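Local coordinates for rhamnose ABC transporter, periplasmic rhamnose-binding protein (Kribbella flavida, PDB 4KVF) that probably binds a carbohydrate, likely rhamnose, as the periplasmic-type solute-binding component of an ABC transporter, at residues Ser212-Glu215 with Ala216-Leu219; Ile237-Ala240 with Ser241-Val244; Asn262-Arg265 with Gln266-Lys269. One frame throughout, in Å; residues are numbered along the deposited sequence.

Interaction 1: Ser212-Glu215 with Ala216-Leu219; sequences SFTE and AQGL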
ATOM      1  N   SER A 212      11.356  -4.488  18.092  1.00 38.20           N
ATOM      2  CA  SER A 212      11.853  -3.566  17.071  1.00 30.80           C
ATOM      3  C   SER A 212      12.704  -2.481  17.739  1.00 35.54           C
ATOM      4  O   SER A 212      13.758  -2.087  17.227  1.00 31.00           O
ATOM      5  CB  SER A 212      10.694  -2.951  16.288  1.00 32.23           C
ATOM      6  OG  SER A 212      10.028  -3.951  15.525  1.00 31.21           O
ATOM      7  N   PHE A 213      12.250  -2.034  18.901  1.00 30.89           N
ATOM      8  CA  PHE A 213      12.977  -1.046  19.685  1.00 31.65           C
ATOM      9  C   PHE A 213      14.368  -1.572  20.063  1.00 36.05           C
ATOM     10  O   PHE A 213      15.386  -0.915  19.825  1.00 35.99           O
ATOM     11  CB  PHE A 213      12.166  -0.699  20.944  1.00 37.98           C
ATOM     12  CG  PHE A 213      12.816   0.323  21.830  1.00 39.84           C
ATOM     13  CD1 PHE A 213      13.770  -0.052  22.762  1.00 36.79           C
ATOM     14  CD2 PHE A 213      12.453   1.659  21.749  1.00 38.13           C
ATOM     15  CE1 PHE A 213      14.370   0.885  23.583  1.00 47.68           C
ATOM     16  CE2 PHE A 213      13.045   2.605  22.574  1.00 40.41           C
ATOM     17  CZ  PHE A 213      14.008   2.217  23.488  1.00 40.74           C
ATOM     18  N   THR A 214      14.404  -2.761  20.652  1.00 35.96           N
ATOM     19  CA  THR A 214      15.669  -3.369  21.058  1.00 33.95           C
ATOM     20  C   THR A 214      16.578  -3.702  19.866  1.00 32.92           C
ATOM     21  O   THR A 214      17.801  -3.557  19.947  1.00 35.66           O
ATOM     22  CB  THR A 214      15.420  -4.624  21.910  1.00 40.81           C
ATOM     23  OG1 THR A 214      14.704  -4.243  23.091  1.00 46.21           O
ATOM     24  CG2 THR A 214      16.731  -5.262  22.318  1.00 47.72           C
ATOM     25  N   GLU A 215      15.991  -4.138  18.754  1.00 30.70           N
ATOM     26  CA  GLU A 215      16.808  -4.426  17.575  1.00 31.60           C
ATOM     27  C   GLU A 215      17.414  -3.152  16.980  1.00 33.13           C
ATOM     28  O   GLU A 215      18.527  -3.185  16.443  1.00 31.92           O
ATOM     29  CB  GLU A 215      16.020  -5.220  16.517  1.00 32.99           C
ATOM     30  CG  GLU A 215      15.714  -6.655  16.929  1.00 40.76           C
ATOM     31  CD  GLU A 215      16.964  -7.514  17.079  1.00 47.90           C
ATOM     32  OE1 GLU A 215      17.897  -7.368  16.259  1.00 45.28           O
ATOM     33  OE2 GLU A 215      17.012  -8.338  18.019  1.00 53.64           O
ATOM     34  N   ALA A 216      16.693  -2.033  17.078  1.00 34.63           N
ATOM     35  CA  ALA A 216      17.223  -0.750  16.608  1.00 35.08           C
ATOM     36  C   ALA A 216      18.424  -0.340  17.449  1.00 36.09           C
ATOM     37  O   ALA A 216      19.452   0.113  16.937  1.00 32.37           O
ATOM     38  CB  ALA A 216      16.149   0.329  16.658  1.00 30.66           C
ATOM     39  N   GLN A 217      18.272  -0.500  18.757  1.00 32.68           N
ATOM     40  CA  GLN A 217      19.336  -0.251  19.716  1.00 34.47           C
ATOM     41  C   GLN A 217      20.543  -1.118  19.376  1.00 37.65           C
ATOM     42  O   GLN A 217      21.685  -0.652  19.381  1.00 37.06           O
ATOM     43  CB  GLN A 217      18.813  -0.601  21.108  1.00 42.04           C
ATOM     44  CG  GLN A 217      19.607  -0.088  22.277  1.00 56.87           C
ATOM     45  CD  GLN A 217      18.854  -0.308  23.577  1.00 61.63           C
ATOM     46  OE1 GLN A 217      18.114  -1.288  23.713  1.00 56.63           O
ATOM     47  NE2 GLN A 217      19.009   0.612  24.527  1.00 62.06           N
ATOM     48  N   GLY A 218      20.280  -2.382  19.066  1.00 38.04           N
ATOM     49  CA  GLY A 218      21.340  -3.321  18.753  1.00 37.54           C
ATOM     50  C   GLY A 218      22.118  -2.939  17.509  1.00 36.11           C
ATOM     51  O   GLY A 218      23.339  -3.095  17.460  1.00 36.87           O
ATOM     52  N   LEU A 219      21.418  -2.439  16.497  1.00 31.71           N
ATOM     53  CA  LEU A 219      22.080  -2.039  15.254  1.00 37.20           C
ATOM     54  C   LEU A 219      23.047  -0.895  15.506  1.00 34.67           C
ATOM     55  O   LEU A 219      24.190  -0.902  15.035  1.00 35.95           O
ATOM     56  CB  LEU A 219      21.055  -1.630  14.184  1.00 33.53           C
ATOM     57  CG  LEU A 219      20.269  -2.757  13.503  1.00 31.50           C
ATOM     58  CD1 LEU A 219      19.152  -2.191  12.626  1.00 28.85           C
ATOM     59  CD2 LEU A 219      21.209  -3.631  12.681  1.00 31.92           C
TER
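The carbonyl oxygen of S212 accepts the backbone N-H of A216, with A216 N 2.9 Å from S212 O, and the methyl of A216 sits beside the same oxygen. This is the first of four consecutive i to i+4 bonds in the helix 209-222. In the next, the N-H of Q217 points more directly at its acceptor, F213 O, with an N-H...O angle of 165°. G218 N and L219 N follow in the same pattern, bonding to T214 O and E215 O. The side chain of L219 leans back along the helix over the last of these carbonyls: its CG lies beside the backbone N rather than the carbonyl carbon (chi1 -75°), which brings CG to 3.4 Å from E215 O. The same residue then packs on A203 and K201 of strand 197-204 and on A167 of strand 164-170, so the buried leucine spans from its own helix to the sheet.

Q217 takes the other rotamer: its CG is anti to the backbone N (chi1 -165°), and the extended chain brings the amide oxygen OE1 to 4.3 Å from CE1 of F213, an oblique approach and no more than a loose contact. CG2 of T214 lies at a similar distance from OE1. The ring of F213 makes its firmer contact with the neighbouring helix, meeting Y243 edge-to-face, while S212 gives its OG to D208 O one turn back.

A216 and E215 also touch L169 of strand 164-170. The arrangement is that of an amphipathic alpha-helix laid against the parallel sheet of a Rossmann-like alpha/beta domain, as in periplasmic binding proteins.

Interaction 2: Ile237-Ala240 with Ser241-Val244; sequences IAAA and SRYV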
ATOM      1  N   ILE A 237       9.610   1.142  12.060  1.00 29.83           N
ATOM      2  CA  ILE A 237      10.118   2.497  11.909  1.00 27.50           C
ATOM      3  C   ILE A 237       9.733   3.350  13.120  1.00 30.66           C
ATOM      4  O   ILE A 237      10.532   4.176  13.605  1.00 30.78           O
ATOM      5  CB  ILE A 237       9.648   3.115  10.567  1.00 28.99           C
ATOM      6  CG1 ILE A 237      10.349   4.444  10.308  1.00 30.87           C
ATOM      7  CG2 ILE A 237       8.133   3.287  10.543  1.00 31.36           C
ATOM      8  CD1 ILE A 237       9.899   5.103   9.016  1.00 38.85           C
ATOM      9  N   ALA A 238       8.536   3.111  13.654  1.00 34.60           N
ATOM     10  CA  ALA A 238       8.087   3.830  14.847  1.00 38.22           C
ATOM     11  C   ALA A 238       8.927   3.484  16.075  1.00 38.90           C
ATOM     12  O   ALA A 238       9.227   4.350  16.904  1.00 40.00           O
ATOM     13  CB  ALA A 238       6.608   3.554  15.119  1.00 33.99           C
ATOM     14  N   ALA A 239       9.300   2.216  16.200  1.00 33.37           N
ATOM     15  CA  ALA A 239      10.091   1.780  17.338  1.00 31.25           C
ATOM     16  C   ALA A 239      11.528   2.277  17.222  1.00 32.40           C
ATOM     17  O   ALA A 239      12.127   2.686  18.213  1.00 36.82           O
ATOM     18  CB  ALA A 239      10.062   0.274  17.463  1.00 38.41           C
ATOM     19  N   ALA A 240      12.075   2.247  16.010  1.00 32.56           N
ATOM     20  CA  ALA A 240      13.430   2.757  15.803  1.00 29.56           C
ATOM     21  C   ALA A 240      13.497   4.252  16.071  1.00 31.02           C
ATOM     22  O   ALA A 240      14.432   4.734  16.703  1.00 32.30           O
ATOM     23  CB  ALA A 240      13.921   2.444  14.397  1.00 28.51           C
ATOM     24  N   SER A 241      12.492   4.982  15.592  1.00 35.41           N
ATOM     25  CA  SER A 241      12.425   6.422  15.803  1.00 39.07           C
ATOM     26  C   SER A 241      12.314   6.741  17.279  1.00 35.67           C
ATOM     27  O   SER A 241      12.959   7.672  17.781  1.00 37.58           O
ATOM     28  CB  SER A 241      11.226   7.010  15.065  1.00 42.00           C
ATOM     29  OG  SER A 241      11.300   6.697  13.689  1.00 38.72           O
ATOM     30  N   ARG A 242      11.493   5.967  17.980  1.00 35.84           N
ATOM     31  CA  ARG A 242      11.317   6.186  19.408  1.00 38.30           C
ATOM     32  C   ARG A 242      12.629   5.958  20.148  1.00 38.83           C
ATOM     33  O   ARG A 242      12.953   6.689  21.079  1.00 44.05           O
ATOM     34  CB  ARG A 242      10.209   5.301  19.985  1.00 45.25           C
ATOM     35  CG  ARG A 242       9.849   5.654  21.425  1.00 48.11           C
ATOM     36  CD  ARG A 242       8.649   4.869  21.923  1.00 48.70           C
ATOM     37  NE  ARG A 242       8.952   3.454  22.109  1.00 43.85           N
ATOM     38  CZ  ARG A 242       8.565   2.491  21.283  1.00 43.82           C
ATOM     39  NH1 ARG A 242       8.892   1.232  21.539  1.00 54.02           N
ATOM     40  NH2 ARG A 242       7.851   2.781  20.199  1.00 42.63           N
ATOM     41  N   TYR A 243      13.389   4.949  19.733  1.00 42.61           N
ATOM     42  CA  TYR A 243      14.694   4.736  20.347  1.00 37.67           C
ATOM     43  C   TYR A 243      15.639   5.886  20.032  1.00 41.45           C
ATOM     44  O   TYR A 243      16.245   6.459  20.927  1.00 44.53           O
ATOM     45  CB  TYR A 243      15.356   3.430  19.910  1.00 38.20           C
ATOM     46  CG  TYR A 243      16.783   3.385  20.401  1.00 38.42           C
ATOM     47  CD1 TYR A 243      17.058   3.228  21.744  1.00 41.44           C
ATOM     48  CD2 TYR A 243      17.854   3.541  19.528  1.00 40.23           C
ATOM     49  CE1 TYR A 243      18.357   3.210  22.213  1.00 50.85           C
ATOM     50  CE2 TYR A 243      19.166   3.528  19.991  1.00 44.47           C
ATOM     51  CZ  TYR A 243      19.408   3.357  21.333  1.00 49.48           C
ATOM     52  OH  TYR A 243      20.704   3.335  21.806  1.00 54.18           O
ATOM     53  N   VAL A 244      15.786   6.199  18.749  1.00 41.62           N
ATOM     54  CA  VAL A 244      16.712   7.250  18.336  1.00 38.23           C
ATOM     55  C   VAL A 244      16.366   8.608  18.958  1.00 47.81           C
ATOM     56  O   VAL A 244      17.256   9.338  19.395  1.00 50.94           O
ATOM     57  CB  VAL A 244      16.826   7.324  16.795  1.00 40.80           C
ATOM     58  CG1 VAL A 244      17.593   8.559  16.366  1.00 46.60           C
ATOM     59  CG2 VAL A 244      17.512   6.064  16.276  1.00 41.20           C
TER
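I237 O takes two bonds from S241, one from its backbone N and one from its side-chain hydroxyl, within the helix 234-245 of a beta-alpha-beta unit that runs from strand 226-231 to strand 254-257. The hydroxyl bond is the shorter, 2.6 Å from S241 OG to I237 O, and the two donors arrive from opposite faces of the carbonyl plane. With OG beside its own backbone N (chi1 -57°), the serine can turn back to the preceding turn, so a buried hydroxyl is satisfied within the helix itself.

A238 O receives R242 N at 3.0 Å, and CB of R242 stands beside the same oxygen. The arginine first runs out extended and then bends at chi3 (70°), which brings NH2 back along the helix to 3.8 Å from CA of A239, that carbon lying oblique to the guanidinium. The polar end of this side chain is held by a salt bridge to D209 of the neighbouring helix.

A239 in turn offers its carbonyl to Y243 N, while its methyl packs on S212 of the helix 209-222. The ring of Y243 leads away from this turn to touch Q217 and L220 of that helix.

A240, whose methyl packs on I255 of strand 254-257, closes the series by accepting the straightest of the four backbone bonds here, V244 N to A240 O, with an N-H...O angle of 174°. One branch of V244 leans over that same acceptor, with CG2 3.4 Å from A240 O.

Interaction 3: Asn262-Arg265 with Gln266-Lys269; sequences NQMR and QYVK
R265 and K269 lie side by side and point the same way, one turn apart on the helix 261-269, with CG of R265 3.6 Å from CE of K269. Their backbones are joined by an almost straight bond from K269 N to R265 O, at 2.8 Å and 176°. The charged ends stay apart, R265 NH2 and K269 NZ being 5.7 Å from each other. D338 is shared by the two: OD1 forms a salt bridge with R265 NH2, OD2 a long, weak ion pair with K269 NZ. R265 also donates to I337 O and F340 O. With an alanine here, D338 would probably lose its salt-bridge partner, those two carbonyls a donor, and the K269 side chain its neighbour.

On the buried side, M264 O accepts V268 N, while the selenium of M264 (a selenomethionine) lies 4.4 Å from CD2 of Y267. CG of Q266 stands 3.7 Å above the centre of one face of that ring, and Y267 also touches S241 and R242.

Further out, the helix is kinked: water 1 replaces the N262 O to Q266 N bond, accepting from Q266 N and donating to N262 O, and Y267 N turns to a weak bond with M264 O. The whole is a short, water-bridged alpha-helix of the alpha/beta domain, bonded through N262 and R265 to the C-terminal residues 337-342, with V268 packed on A334 and I337.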
ATOM      1  N   ASN A 262       0.142   9.324  11.267  1.00 47.88           N
ATOM      2  CA  ASN A 262      -0.260   9.723  12.622  1.00 58.59           C
ATOM      3  C   ASN A 262       0.709   9.228  13.699  1.00 52.34           C
ATOM      4  O   ASN A 262       0.980   9.926  14.677  1.00 47.91           O
ATOM      5  CB  ASN A 262      -1.682   9.247  12.951  1.00 57.05           C
ATOM      6  CG  ASN A 262      -2.758  10.078  12.271  1.00 55.86           C
ATOM      7  OD1 ASN A 262      -2.480  11.134  11.690  1.00 49.59           O
ATOM      8  ND2 ASN A 262      -4.000   9.607  12.351  1.00 58.54           N
ATOM      9  N   GLN A 263       1.223   8.016  13.512  1.00 51.76           N
ATOM     10  CA  GLN A 263       2.132   7.410  14.479  1.00 52.52           C
ATOM     11  C   GLN A 263       3.496   8.076  14.371  1.00 42.35           C
ATOM     12  O   GLN A 263       4.210   8.232  15.364  1.00 49.36           O
ATOM     13  CB  GLN A 263       2.251   5.906  14.209  1.00 47.34           C
ATOM     14  CG  GLN A 263       2.921   5.104  15.311  1.00 54.07           C
ATOM     15  CD  GLN A 263       2.971   3.617  15.002  1.00 61.41           C
ATOM     16  OE1 GLN A 263       2.751   3.199  13.861  1.00 53.08           O
ATOM     17  NE2 GLN A 263       3.262   2.808  16.021  1.00 64.75           N
HETATM   18  N   MSE A 264       3.832   8.486  13.150  1.00 44.51           N
HETATM   19  CA  MSE A 264       5.147   9.047  12.836  1.00 41.63           C
HETATM   20  C   MSE A 264       5.239  10.563  13.026  1.00 46.58           C
HETATM   21  O   MSE A 264       6.338  11.115  13.078  1.00 43.71           O
HETATM   22  CB  MSE A 264       5.550   8.674  11.406  1.00 43.42           C
HETATM   23  CG  MSE A 264       5.848   7.196  11.228  1.00 43.51           C
HETATM   24 SE   MSE A 264       7.318   6.689  12.384  0.70 44.27          SE
HETATM   25  CE  MSE A 264       8.657   7.767  11.469  1.00 31.65           C
ATOM     26  N   ARG A 265       4.093  11.232  13.132  1.00 47.64           N
ATOM     27  CA  ARG A 265       4.063  12.693  13.172  1.00 48.98           C
ATOM     28  C   ARG A 265       4.968  13.275  14.262  1.00 44.46           C
ATOM     29  O   ARG A 265       5.780  14.164  13.990  1.00 45.53           O
ATOM     30  CB  ARG A 265       2.626  13.222  13.308  1.00 46.54           C
ATOM     31  CG  ARG A 265       2.514  14.733  13.131  1.00 48.56           C
ATOM     32  CD  ARG A 265       1.081  15.221  13.311  1.00 59.06           C
ATOM     33  NE  ARG A 265       0.102  14.230  12.873  1.00 65.81           N
ATOM     34  CZ  ARG A 265      -0.277  14.052  11.614  1.00 63.08           C
ATOM     35  NH1 ARG A 265      -1.173  13.120  11.316  1.00 69.44           N
ATOM     36  NH2 ARG A 265       0.248  14.796  10.653  1.00 72.30           N
ATOM     37  N   GLN A 266       4.866  12.750  15.481  1.00 45.74           N
ATOM     38  CA  GLN A 266       5.671  13.292  16.576  1.00 50.16           C
ATOM     39  C   GLN A 266       7.172  13.186  16.316  1.00 46.03           C
ATOM     40  O   GLN A 266       7.948  14.014  16.799  1.00 49.81           O
ATOM     41  CB  GLN A 266       5.316  12.655  17.924  1.00 56.57           C
ATOM     42  CG  GLN A 266       5.638  11.178  18.030  1.00 50.15           C
ATOM     43  CD  GLN A 266       5.830  10.727  19.467  1.00 54.58           C
ATOM     44  OE1 GLN A 266       6.442  11.430  20.281  1.00 58.28           O
ATOM     45  NE2 GLN A 266       5.300   9.548  19.790  1.00 59.64           N
ATOM     46  N   TYR A 267       7.576  12.175  15.550  1.00 42.88           N
ATOM     47  CA  TYR A 267       8.991  11.974  15.240  1.00 48.77           C
ATOM     48  C   TYR A 267       9.451  12.838  14.060  1.00 47.15           C
ATOM     49  O   TYR A 267      10.628  13.189  13.947  1.00 45.73           O
ATOM     50  CB  TYR A 267       9.294  10.480  15.030  1.00 38.66           C
ATOM     51  CG  TYR A 267       8.934   9.671  16.250  1.00 41.37           C
ATOM     52  CD1 TYR A 267       9.611   9.864  17.444  1.00 41.09           C
ATOM     53  CD2 TYR A 267       7.899   8.743  16.226  1.00 50.40           C
ATOM     54  CE1 TYR A 267       9.281   9.157  18.576  1.00 54.38           C
ATOM     55  CE2 TYR A 267       7.561   8.023  17.369  1.00 50.98           C
ATOM     56  CZ  TYR A 267       8.262   8.238  18.536  1.00 49.36           C
ATOM     57  OH  TYR A 267       7.952   7.544  19.678  1.00 61.94           O
ATOM     58  N   VAL A 268       8.510  13.188  13.194  1.00 49.71           N
ATOM     59  CA  VAL A 268       8.788  14.127  12.118  1.00 50.26           C
ATOM     60  C   VAL A 268       8.885  15.548  12.677  1.00 61.34           C
ATOM     61  O   VAL A 268       9.841  16.282  12.399  1.00 57.79           O
ATOM     62  CB  VAL A 268       7.714  14.035  11.016  1.00 54.09           C
ATOM     63  CG1 VAL A 268       7.874  15.160  10.017  1.00 51.53           C
ATOM     64  CG2 VAL A 268       7.802  12.686  10.321  1.00 45.68           C
ATOM     65  N   LYS A 269       7.908  15.919  13.498  1.00 52.64           N
ATOM     66  CA  LYS A 269       7.879  17.250  14.097  1.00 57.90           C
ATOM     67  C   LYS A 269       9.039  17.505  15.065  1.00 55.90           C
ATOM     68  O   LYS A 269       9.430  18.658  15.273  1.00 68.93           O
ATOM     69  CB  LYS A 269       6.520  17.517  14.762  1.00 53.16           C
ATOM     70  CG  LYS A 269       5.353  17.543  13.769  1.00 58.50           C
ATOM     71  CD  LYS A 269       4.037  17.959  14.422  1.00 66.99           C
ATOM     72  CE  LYS A 269       2.966  18.278  13.377  1.00 68.81           C
ATOM     73  NZ  LYS A 269       3.401  19.275  12.357  1.00 71.01           N
TER
HETATM   74  O   HOH W   1       2.755  11.032  16.541  1.00 39.95           O

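How the interactions relate
Interactions 1, 2 and 3 follow one another along the chain on the helices 209-222, 234-245 and 261-269, all in the domain built on the parallel sheet 197-204, 164-170, 226-231, 254-257. The middle helix touches both others. Centres of interactions 1 and 2 are about 9 Å apart, with F213 N 3.5 Å from CB of A239; those of 2 and 3 are about 11 Å apart, with S241 OG 3.6 Å from CE of M264. Interactions 1 and 3 do not touch, their nearest atoms being about 8 Å apart. Successive helices thus pack side by side, forming a continuous helical layer in one lobe of the binding protein.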